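Local coordinates for protein glucosamine kinase (Streptacidiphilus jiangxiensis, PDB 6HWJ) that catalyses the ATP- and magnesium-dependent phosphorylation of D-glucosamine to D-glucosamine 6-phosphate, with weaker activity on glucose, at residues D193-A198 and D347-V352; Q214-A219 and A370-S375; L222-A227 and L377-T382; G299-G304 and A336-G341. All blocks are in the same frame, centred on the assembly; numbering follows the deposited sequence.

Contact 1 (D193-A198 and D347-V352); sequences DGWDWA and DHVGRV
Val-349 divides its two methyls between Trp-195 and Ala-198, and this is where the contact is tight. Its CG2 stands over one face of the indole, 4.3 Å from the centroid of the Trp-195 six-membered ring and 28° off the normal, which meets the criteria for a CH-pi contact. CG1, anti to the backbone N (chi1 168°), is turned to Ala-198, where Val-349 CG1 lies 3.7 Å from Ala-198 O and 4.0 Å from Ala-198 CB. The helices involved, 194-207 and 335-356, belong to the helical C-terminal lobe of this kinase; their local axes cross at -66° and come no closer than 10.5 Å, a gap that the large indole spans. Asp-193, an inferred ATP-binding residue, is the N-cap of the first helix, its OD1 taking a weak bond from Trp-195 N. The outer corner of the six-membered ring carries the remaining contacts: Val-352 CG2 is 4.0 Å from Trp-195 CZ3, and His-348 CB meets the edge at Trp-195 CH2 (4.0 Å), while the imidazole leads off to Glu-406, close to the glucosamine-binding Glu-409. On the loose side Trp-195 stays partly exposed, and its side chain borders a bound buffer molecule, probably from the crystallisation liquor.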
# COMPACT_ATOMS: atom_id res chain seq x y z
N ASP A 193 -2.16 -11.76 7.33
CA ASP A 193 -1.34 -11.31 6.20
C ASP A 193 -0.19 -12.28 5.98
O ASP A 193 0.09 -13.16 6.81
CB ASP A 193 -0.83 -9.87 6.41
CG ASP A 193 0.24 -9.74 7.48
OD1 ASP A 193 1.29 -10.40 7.39
OD2 ASP A 193 0.03 -8.95 8.41
N GLY A 194 0.48 -12.12 4.84
CA GLY A 194 1.45 -13.09 4.37
C GLY A 194 2.63 -13.28 5.29
O GLY A 194 3.25 -14.34 5.29
N TRP A 195 2.98 -12.26 6.07
CA TRP A 195 4.08 -12.47 7.02
C TRP A 195 3.69 -13.45 8.11
O TRP A 195 4.56 -13.91 8.85
CB TRP A 195 4.55 -11.12 7.59
CG TRP A 195 5.48 -10.44 6.63
CD1 TRP A 195 5.28 -9.26 5.96
CD2 TRP A 195 6.77 -10.93 6.21
NE1 TRP A 195 6.38 -8.98 5.16
CE2 TRP A 195 7.30 -9.99 5.29
CE3 TRP A 195 7.52 -12.06 6.53
CZ2 TRP A 195 8.54 -10.16 4.70
CZ3 TRP A 195 8.77 -12.22 5.93
CH2 TRP A 195 9.25 -11.28 5.02
N ASP A 196 2.39 -13.77 8.22
CA ASP A 196 1.94 -14.91 9.01
C ASP A 196 1.79 -16.17 8.14
O ASP A 196 2.44 -17.18 8.40
CB ASP A 196 0.62 -14.58 9.71
CG ASP A 196 0.79 -13.55 10.81
OD1 ASP A 196 1.72 -13.72 11.63
OD2 ASP A 196 0.01 -12.58 10.85
N TRP A 197 0.93 -16.11 7.11
CA TRP A 197 0.54 -17.35 6.44
C TRP A 197 1.61 -17.89 5.51
O TRP A 197 1.73 -19.10 5.37
CB TRP A 197 -0.77 -17.19 5.65
CG TRP A 197 -0.82 -16.18 4.54
CD1 TRP A 197 -1.44 -14.96 4.58
CD2 TRP A 197 -0.30 -16.32 3.21
NE1 TRP A 197 -1.30 -14.32 3.36
CE2 TRP A 197 -0.60 -15.14 2.51
CE3 TRP A 197 0.42 -17.31 2.56
CZ2 TRP A 197 -0.21 -14.93 1.19
CZ3 TRP A 197 0.81 -17.10 1.25
CH2 TRP A 197 0.49 -15.92 0.59
N ALA A 198 2.42 -17.01 4.87
CA ALA A 198 3.46 -17.51 4.00
C ALA A 198 4.60 -18.13 4.80
O ALA A 198 5.14 -19.16 4.41
CB ALA A 198 3.98 -16.40 3.08
N ASP A 347 11.30 -14.53 -1.49
CA ASP A 347 12.65 -14.90 -1.09
C ASP A 347 12.86 -14.64 0.40
O ASP A 347 13.36 -15.50 1.14
CB ASP A 347 13.65 -14.11 -1.94
CG ASP A 347 15.07 -14.53 -1.73
OD1 ASP A 347 15.52 -14.60 -0.57
OD2 ASP A 347 15.76 -14.79 -2.72
N HIS A 348 12.47 -13.46 0.86
CA HIS A 348 12.69 -13.07 2.25
C HIS A 348 11.91 -13.95 3.24
O HIS A 348 12.40 -14.23 4.35
CB HIS A 348 12.33 -11.61 2.44
CG HIS A 348 13.10 -10.69 1.55
ND1 HIS A 348 12.73 -9.38 1.32
CD2 HIS A 348 14.21 -10.90 0.80
CE1 HIS A 348 13.60 -8.83 0.48
NE2 HIS A 348 14.51 -9.72 0.17
N VAL A 349 10.71 -14.37 2.86
CA VAL A 349 9.95 -15.32 3.66
C VAL A 349 10.77 -16.57 3.91
O VAL A 349 10.85 -17.06 5.04
CB VAL A 349 8.61 -15.67 2.98
CG1 VAL A 349 7.95 -16.87 3.66
CG2 VAL A 349 7.68 -14.48 3.04
N GLY A 350 11.40 -17.09 2.87
CA GLY A 350 12.24 -18.25 3.02
C GLY A 350 13.42 -17.98 3.93
O GLY A 350 13.78 -18.83 4.75
N ARG A 351 14.05 -16.80 3.80
CA ARG A 351 15.18 -16.50 4.65
C ARG A 351 14.75 -16.45 6.11
O ARG A 351 15.48 -16.91 7.00
CB ARG A 351 15.83 -15.16 4.25
CG ARG A 351 16.23 -15.08 2.78
CD ARG A 351 17.18 -16.16 2.36
NE ARG A 351 17.36 -16.14 0.90
CZ ARG A 351 18.10 -17.02 0.23
NH1 ARG A 351 18.74 -18.00 0.88
NH2 ARG A 351 18.18 -16.93 -1.08
N VAL A 352 13.59 -15.85 6.38
CA VAL A 352 13.11 -15.70 7.75
C VAL A 352 12.80 -17.07 8.37
O VAL A 352 13.12 -17.33 9.54
CB VAL A 352 11.87 -14.78 7.77
CG1 VAL A 352 11.14 -14.89 9.12
CG2 VAL A 352 12.29 -13.33 7.47

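Contact 2 (Q214-A219 and A370-S375); sequences QALLPA and AAAQRS
Leu-216 enters the neighbouring helix as a knob into a hole, the hole being bounded by Ala-371, Ala-372, Ser-375 and, one turn earlier, Trp-368. The two helices, 212-234 and 362-386, run in broadly the same direction in the helical C-terminal lobe, with local axes 8.4 Å apart and crossing at -42°. CG of Leu-216 is anti to its carbonyl carbon (chi1 -73°), and both methyls of the side chain close on one alanine: Ala-371 CB is 3.6 Å from Leu-216 CD2 and 3.9 Å from Leu-216 CD1. Of the two, Leu-216 CD2 goes further in, to the backbone at Ala-372 N (3.4 Å). One turn on, Ala-219 also points at the partner helix, its CB 3.5 Å from Ala-372 O and 3.9 Å from Ala-372 CB. Small residues on both sides allow this close approach in a turn where helix 212-234 is kinked at Pro-218. No hydrogen bond joins the two segments, although Trp-368 NE1, just before 370-375, bonds to Ala-215 O. Ser-375 spends its hydroxyl within its own helix, leaving OG merely alongside Leu-216: Ser-375 OG donates to Ala-371 O at 2.8 Å from above the carbonyl plane, while Ser-375 N reaches the same oxygen from the other face.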
# COMPACT_ATOMS: atom_id res chain seq x y z
N GLN A 214 2.53 -28.37 -2.85
CA GLN A 214 1.56 -27.66 -2.04
C GLN A 214 2.11 -26.33 -1.57
O GLN A 214 1.39 -25.33 -1.54
CB GLN A 214 1.15 -28.51 -0.84
CG GLN A 214 0.30 -29.70 -1.23
CD GLN A 214 0.19 -30.71 -0.11
OE1 GLN A 214 1.11 -30.86 0.70
NE2 GLN A 214 -0.94 -31.40 -0.07
N ALA A 215 3.39 -26.31 -1.20
CA ALA A 215 3.99 -25.07 -0.71
C ALA A 215 4.25 -24.08 -1.84
O ALA A 215 4.38 -22.88 -1.57
CB ALA A 215 5.28 -25.36 0.03
N LEU A 216 4.32 -24.54 -3.08
CA LEU A 216 4.53 -23.65 -4.22
C LEU A 216 3.23 -23.03 -4.73
O LEU A 216 3.26 -21.98 -5.37
CB LEU A 216 5.21 -24.39 -5.36
CG LEU A 216 6.69 -24.71 -5.16
CD1 LEU A 216 7.22 -25.62 -6.24
CD2 LEU A 216 7.53 -23.39 -5.12
N LEU A 217 2.09 -23.65 -4.47
CA LEU A 217 0.85 -23.14 -5.05
C LEU A 217 0.59 -21.68 -4.70
O LEU A 217 0.22 -20.91 -5.60
CB LEU A 217 -0.33 -24.03 -4.62
CG LEU A 217 -1.72 -23.54 -5.06
CD1 LEU A 217 -1.83 -23.46 -6.57
CD2 LEU A 217 -2.80 -24.47 -4.47
N PRO A 218 0.76 -21.23 -3.45
CA PRO A 218 0.51 -19.80 -3.17
C PRO A 218 1.35 -18.86 -4.01
O PRO A 218 0.89 -17.77 -4.38
CB PRO A 218 0.84 -19.67 -1.67
CG PRO A 218 0.61 -21.07 -1.13
CD PRO A 218 1.10 -21.98 -2.23
N ALA A 219 2.59 -19.24 -4.32
CA ALA A 219 3.42 -18.38 -5.16
C ALA A 219 2.80 -18.22 -6.54
O ALA A 219 2.82 -17.12 -7.12
CB ALA A 219 4.84 -18.94 -5.25
N ALA A 370 13.85 -20.61 -4.85
CA ALA A 370 14.07 -20.55 -6.28
C ALA A 370 12.82 -20.97 -7.05
O ALA A 370 12.41 -20.30 -8.01
CB ALA A 370 15.26 -21.46 -6.66
N ALA A 371 12.19 -22.08 -6.64
CA ALA A 371 11.01 -22.56 -7.35
C ALA A 371 9.83 -21.62 -7.19
O ALA A 371 9.01 -21.49 -8.12
CB ALA A 371 10.67 -23.97 -6.86
N ALA A 372 9.72 -20.94 -6.04
CA ALA A 372 8.60 -20.03 -5.83
C ALA A 372 8.69 -18.81 -6.74
O ALA A 372 7.68 -18.35 -7.28
CB ALA A 372 8.54 -19.59 -4.36
N GLN A 373 9.91 -18.30 -6.95
CA GLN A 373 10.08 -17.19 -7.87
C GLN A 373 9.72 -17.59 -9.29
O GLN A 373 9.06 -16.83 -10.00
CB GLN A 373 11.51 -16.64 -7.76
CG GLN A 373 11.74 -15.99 -6.36
CD GLN A 373 13.16 -15.45 -6.12
OE1 GLN A 373 13.57 -14.47 -6.71
NE2 GLN A 373 13.89 -16.10 -5.22
N ARG A 374 10.11 -18.80 -9.72
CA ARG A 374 9.72 -19.29 -11.03
C ARG A 374 8.21 -19.53 -11.12
O ARG A 374 7.59 -19.17 -12.13
CB ARG A 374 10.48 -20.58 -11.34
CG ARG A 374 10.12 -21.23 -12.68
CD ARG A 374 10.20 -20.23 -13.83
NE ARG A 374 11.48 -19.54 -13.88
CZ ARG A 374 11.72 -18.42 -14.55
NH1 ARG A 374 12.92 -17.87 -14.52
NH2 ARG A 374 10.75 -17.85 -15.25
N SER A 375 7.61 -20.11 -10.07
CA SER A 375 6.16 -20.33 -10.07
C SER A 375 5.40 -19.01 -10.18
O SER A 375 4.41 -18.92 -10.91
CB SER A 375 5.73 -21.08 -8.80
OG SER A 375 6.38 -22.33 -8.69

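Contact 3 (L222-A227 and L377-T382); sequences LGTLTA and LDAYRT
Gly-223 and Tyr-380 form the centre of a close, buried helix-helix contact between 212-234 and 362-386, in the interior of the helical C-terminal lobe. The evidence is a local axis separation of 7.0 Å, a crossing angle of -34° and a distance of 4.3 Å between Gly-223 CA and Tyr-380 CA. Having no side chain, Gly-223 lets the backbones meet directly, and Tyr-380 CA gives a CA-H...O contact to Gly-223 O at 3.4 Å. Since CG of Tyr-380 is anti to its backbone N (chi1 179°), the ring runs along the facing helix with its edge turned to it. Gly-223 O lies at that edge in the ring plane; Ala-227 N is also at the edge, 3.4 Å from Tyr-380 CD1, with Ala-227 CB 3.6 Å from the same carbon. The Thr-226 and Tyr-380 side chains cross at about a right angle, Thr-226 CG2 lying 3.6 Å from Tyr-380 CE1. Flanking this, the Ala-379 methyl sits by Thr-224 OG1. Within the segments, which no hydrogen bond links, cohesion is thus essentially van der Waals; the polar ties flank them, Thr-224 OG1 to Thr-383 OG1 and Tyr-380 OH to His-230 ND1, the latter tying the far end of the ring to helix 212-234.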
# COMPACT_ATOMS: atom_id res chain seq x y z
N LEU A 222 -0.31 -16.01 -6.17
CA LEU A 222 0.13 -14.62 -6.07
C LEU A 222 0.49 -14.05 -7.43
O LEU A 222 0.18 -12.90 -7.74
CB LEU A 222 1.31 -14.50 -5.11
CG LEU A 222 1.00 -14.70 -3.64
CD1 LEU A 222 2.26 -14.74 -2.81
CD2 LEU A 222 0.09 -13.60 -3.14
N GLY A 223 1.14 -14.85 -8.27
CA GLY A 223 1.46 -14.39 -9.61
C GLY A 223 0.22 -14.12 -10.43
O GLY A 223 0.14 -13.11 -11.14
N THR A 224 -0.77 -15.01 -10.36
CA THR A 224 -2.02 -14.77 -11.05
C THR A 224 -2.73 -13.53 -10.52
O THR A 224 -3.27 -12.72 -11.30
CB THR A 224 -2.91 -16.03 -10.93
OG1 THR A 224 -2.35 -17.08 -11.74
CG2 THR A 224 -4.33 -15.75 -11.38
N LEU A 225 -2.72 -13.34 -9.20
CA LEU A 225 -3.37 -12.17 -8.61
C LEU A 225 -2.72 -10.88 -9.09
O LEU A 225 -3.41 -9.93 -9.48
CB LEU A 225 -3.31 -12.27 -7.07
CG LEU A 225 -3.89 -11.11 -6.25
CD1 LEU A 225 -4.22 -11.57 -4.83
CD2 LEU A 225 -2.89 -9.93 -6.14
N THR A 226 -1.39 -10.83 -9.07
CA THR A 226 -0.65 -9.65 -9.51
C THR A 226 -0.94 -9.32 -10.97
O THR A 226 -1.07 -8.15 -11.33
CB THR A 226 0.85 -9.88 -9.32
OG1 THR A 226 1.11 -10.32 -7.98
CG2 THR A 226 1.64 -8.60 -9.60
N ALA A 227 -1.06 -10.35 -11.82
CA ALA A 227 -1.37 -10.13 -13.23
C ALA A 227 -2.79 -9.61 -13.43
O ALA A 227 -3.02 -8.70 -14.24
CB ALA A 227 -1.15 -11.41 -14.04
N LEU A 377 6.47 -16.01 -11.45
CA LEU A 377 6.65 -15.40 -12.76
C LEU A 377 5.90 -16.15 -13.86
O LEU A 377 5.30 -15.53 -14.74
CB LEU A 377 8.14 -15.33 -13.10
CG LEU A 377 8.96 -14.31 -12.32
CD1 LEU A 377 10.44 -14.46 -12.64
CD2 LEU A 377 8.49 -12.89 -12.61
N ASP A 378 5.95 -17.49 -13.84
CA ASP A 378 5.23 -18.26 -14.85
C ASP A 378 3.73 -18.00 -14.79
O ASP A 378 3.08 -17.75 -15.81
CB ASP A 378 5.53 -19.75 -14.68
CG ASP A 378 6.95 -20.11 -15.07
OD1 ASP A 378 7.68 -19.23 -15.57
OD2 ASP A 378 7.33 -21.28 -14.88
N ALA A 379 3.16 -18.04 -13.58
CA ALA A 379 1.74 -17.74 -13.42
C ALA A 379 1.43 -16.31 -13.84
O ALA A 379 0.43 -16.05 -14.51
CB ALA A 379 1.32 -18.00 -11.97
N TYR A 380 2.28 -15.37 -13.44
CA TYR A 380 2.08 -13.97 -13.81
C TYR A 380 2.09 -13.79 -15.32
O TYR A 380 1.18 -13.16 -15.89
CB TYR A 380 3.15 -13.11 -13.13
CG TYR A 380 3.07 -11.63 -13.44
CD1 TYR A 380 2.14 -10.81 -12.82
CD2 TYR A 380 3.97 -11.05 -14.35
CE1 TYR A 380 2.08 -9.43 -13.11
CE2 TYR A 380 3.93 -9.70 -14.65
CZ TYR A 380 3.00 -8.89 -14.03
OH TYR A 380 2.96 -7.56 -14.34
N ARG A 381 3.09 -14.34 -16.00
CA ARG A 381 3.17 -14.23 -17.46
C ARG A 381 2.00 -14.94 -18.13
O ARG A 381 1.39 -14.39 -19.06
CB ARG A 381 4.49 -14.82 -17.98
CG ARG A 381 5.72 -13.94 -17.77
CD ARG A 381 6.87 -14.41 -18.64
NE ARG A 381 8.05 -13.55 -18.53
CZ ARG A 381 9.09 -13.80 -17.75
NH1 ARG A 381 9.12 -14.89 -16.99
NH2 ARG A 381 10.11 -12.96 -17.73
N THR A 382 1.68 -16.16 -17.69
CA THR A 382 0.56 -16.89 -18.28
C THR A 382 -0.75 -16.12 -18.12
O THR A 382 -1.55 -16.05 -19.05
CB THR A 382 0.44 -18.28 -17.66
OG1 THR A 382 1.68 -18.98 -17.81
CG2 THR A 382 -0.66 -19.10 -18.34

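Contact 4 (G299-G304 and A336-G341); sequences GDFHVG and ALDVVG
Asp-338 OD1 is gripped twice: Gly-299 N donates to its syn lone pair at 2.9 Å, nearly straight at 170°, and a water donates to it at the same distance. That water in turn accepts from Phe-301 N (3.0 Å to the water oxygen), so one carboxylate oxygen holds the loop at two backbone amides, one directly and one through the bridge. The second oxygen, OD2, is bonded by His-298 N and by His-230 NE2 of helix 212-234, which would keep the carboxylate from rotating. The loop so held carries a His-Gly-Asp sequence that resembles the catalytic-loop motif of aminoglycoside phosphotransferases, and its Asp-300 binds D-glucosamine. Gly-299 adopts a positive phi (91°), where a side chain would press on the preceding carbonyl. Phe-301 turns the other way from the substrate-binding aspartate: its ring edge takes Asp-338 O in plane, 3.3 Å from Phe-301 CD2, and its side chain also packs on Thr-226 and Met-229. Next to it the bare backbone of Gly-341 lets the loop settle on the helix, Phe-301 O lying 3.4 Å from Gly-341 CA. Within 336-341, His-302 CB comes near Gly-341 O (4.2 Å), and His-302 also touches Ser-345 of the same helix; its imidazole leads off toward Gln-305, a magnesium ligand, and Gly-304 N reaches His-302 ND1 in a weak bond at 3.0 Å.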
# COMPACT_ATOMS: atom_id res chain seq x y z
N GLY A 299 2.58 -0.39 -5.72
CA GLY A 299 3.62 0.52 -5.30
C GLY A 299 4.26 0.22 -3.96
O GLY A 299 5.26 0.86 -3.61
N ASP A 300 3.72 -0.73 -3.21
CA ASP A 300 4.30 -1.13 -1.93
C ASP A 300 3.96 -2.60 -1.73
O ASP A 300 3.38 -3.00 -0.72
CB ASP A 300 3.80 -0.25 -0.79
CG ASP A 300 4.49 -0.54 0.53
OD1 ASP A 300 5.64 -0.99 0.52
OD2 ASP A 300 3.84 -0.33 1.58
N PHE A 301 4.29 -3.41 -2.73
CA PHE A 301 3.71 -4.74 -2.92
C PHE A 301 4.64 -5.78 -2.34
O PHE A 301 5.81 -5.88 -2.73
CB PHE A 301 3.48 -4.97 -4.42
CG PHE A 301 2.53 -6.08 -4.74
CD1 PHE A 301 1.24 -6.10 -4.23
CD2 PHE A 301 2.91 -7.09 -5.59
CE1 PHE A 301 0.38 -7.12 -4.54
CE2 PHE A 301 2.04 -8.12 -5.90
CZ PHE A 301 0.77 -8.12 -5.37
N HIS A 302 4.12 -6.57 -1.40
CA HIS A 302 4.88 -7.63 -0.74
C HIS A 302 3.88 -8.51 -0.01
O HIS A 302 2.68 -8.20 0.05
CB HIS A 302 5.94 -7.06 0.20
CG HIS A 302 5.39 -6.17 1.26
ND1 HIS A 302 4.81 -6.65 2.41
CD2 HIS A 302 5.35 -4.81 1.37
CE1 HIS A 302 4.42 -5.64 3.17
NE2 HIS A 302 4.74 -4.51 2.56
N VAL A 303 4.37 -9.62 0.55
CA VAL A 303 3.45 -10.63 1.09
C VAL A 303 2.66 -10.07 2.26
O VAL A 303 1.58 -10.57 2.58
CB VAL A 303 4.18 -11.92 1.52
CG1 VAL A 303 4.93 -12.52 0.36
CG2 VAL A 303 5.09 -11.65 2.72
N GLY A 304 3.20 -9.07 2.95
CA GLY A 304 2.46 -8.45 4.05
C GLY A 304 1.23 -7.70 3.62
O GLY A 304 0.43 -7.32 4.48
N ALA A 336 6.77 -4.08 -13.44
CA ALA A 336 7.81 -4.93 -12.90
C ALA A 336 8.21 -4.54 -11.49
O ALA A 336 8.76 -5.37 -10.75
CB ALA A 336 9.03 -4.91 -13.82
N LEU A 337 7.96 -3.29 -11.08
CA LEU A 337 8.23 -2.90 -9.71
C LEU A 337 7.42 -3.73 -8.72
O LEU A 337 7.96 -4.23 -7.72
CB LEU A 337 7.94 -1.40 -9.53
CG LEU A 337 8.13 -0.90 -8.10
CD1 LEU A 337 9.61 -0.90 -7.72
CD2 LEU A 337 7.54 0.52 -7.93
N ASP A 338 6.12 -3.88 -8.96
CA ASP A 338 5.32 -4.76 -8.10
C ASP A 338 5.83 -6.19 -8.17
O ASP A 338 5.84 -6.91 -7.17
CB ASP A 338 3.84 -4.74 -8.49
CG ASP A 338 3.13 -3.43 -8.16
OD1 ASP A 338 3.61 -2.65 -7.30
OD2 ASP A 338 2.07 -3.20 -8.77
N VAL A 339 6.22 -6.63 -9.38
CA VAL A 339 6.68 -8.00 -9.56
C VAL A 339 7.88 -8.28 -8.68
O VAL A 339 7.91 -9.27 -7.94
CB VAL A 339 7.00 -8.27 -11.04
CG1 VAL A 339 7.74 -9.57 -11.20
CG2 VAL A 339 5.73 -8.26 -11.88
N VAL A 340 8.89 -7.38 -8.71
CA VAL A 340 10.09 -7.62 -7.93
C VAL A 340 9.81 -7.46 -6.45
O VAL A 340 10.45 -8.11 -5.62
CB VAL A 340 11.25 -6.70 -8.37
CG1 VAL A 340 11.61 -6.96 -9.83
CG2 VAL A 340 10.93 -5.23 -8.12
N GLY A 341 8.90 -6.57 -6.09
CA GLY A 341 8.50 -6.46 -4.68
C GLY A 341 7.99 -7.78 -4.12
O GLY A 341 8.38 -8.20 -3.04
O HOH W 1 5.64 -2.43 -5.24

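Overall arrangement
Four helices of the C-terminal lobe and one active-site loop tie these contacts together. Contacts 2 and 3 lie along the same helix pair, 212-234 with 362-386, their centres 11 Å apart. Contacts 1 and 4 share helix 335-356, and the 299-304 loop of contact 4 reaches contact 1: Val-303 CG2 is 3.8 Å from Val-349 CG2. Through Phe-301 the same loop meets contact 3, where Phe-301 CE2 comes within 3.2 Å of Thr-226 OG1. His-230 joins contacts 3 and 4 by bonding both Tyr-380 and Asp-338. A magnesium ion lies about 5 Å from the His-302 side chain, and one lies about 8 Å from that of Trp-195, whereas contact 2 sits away from the annotated sites.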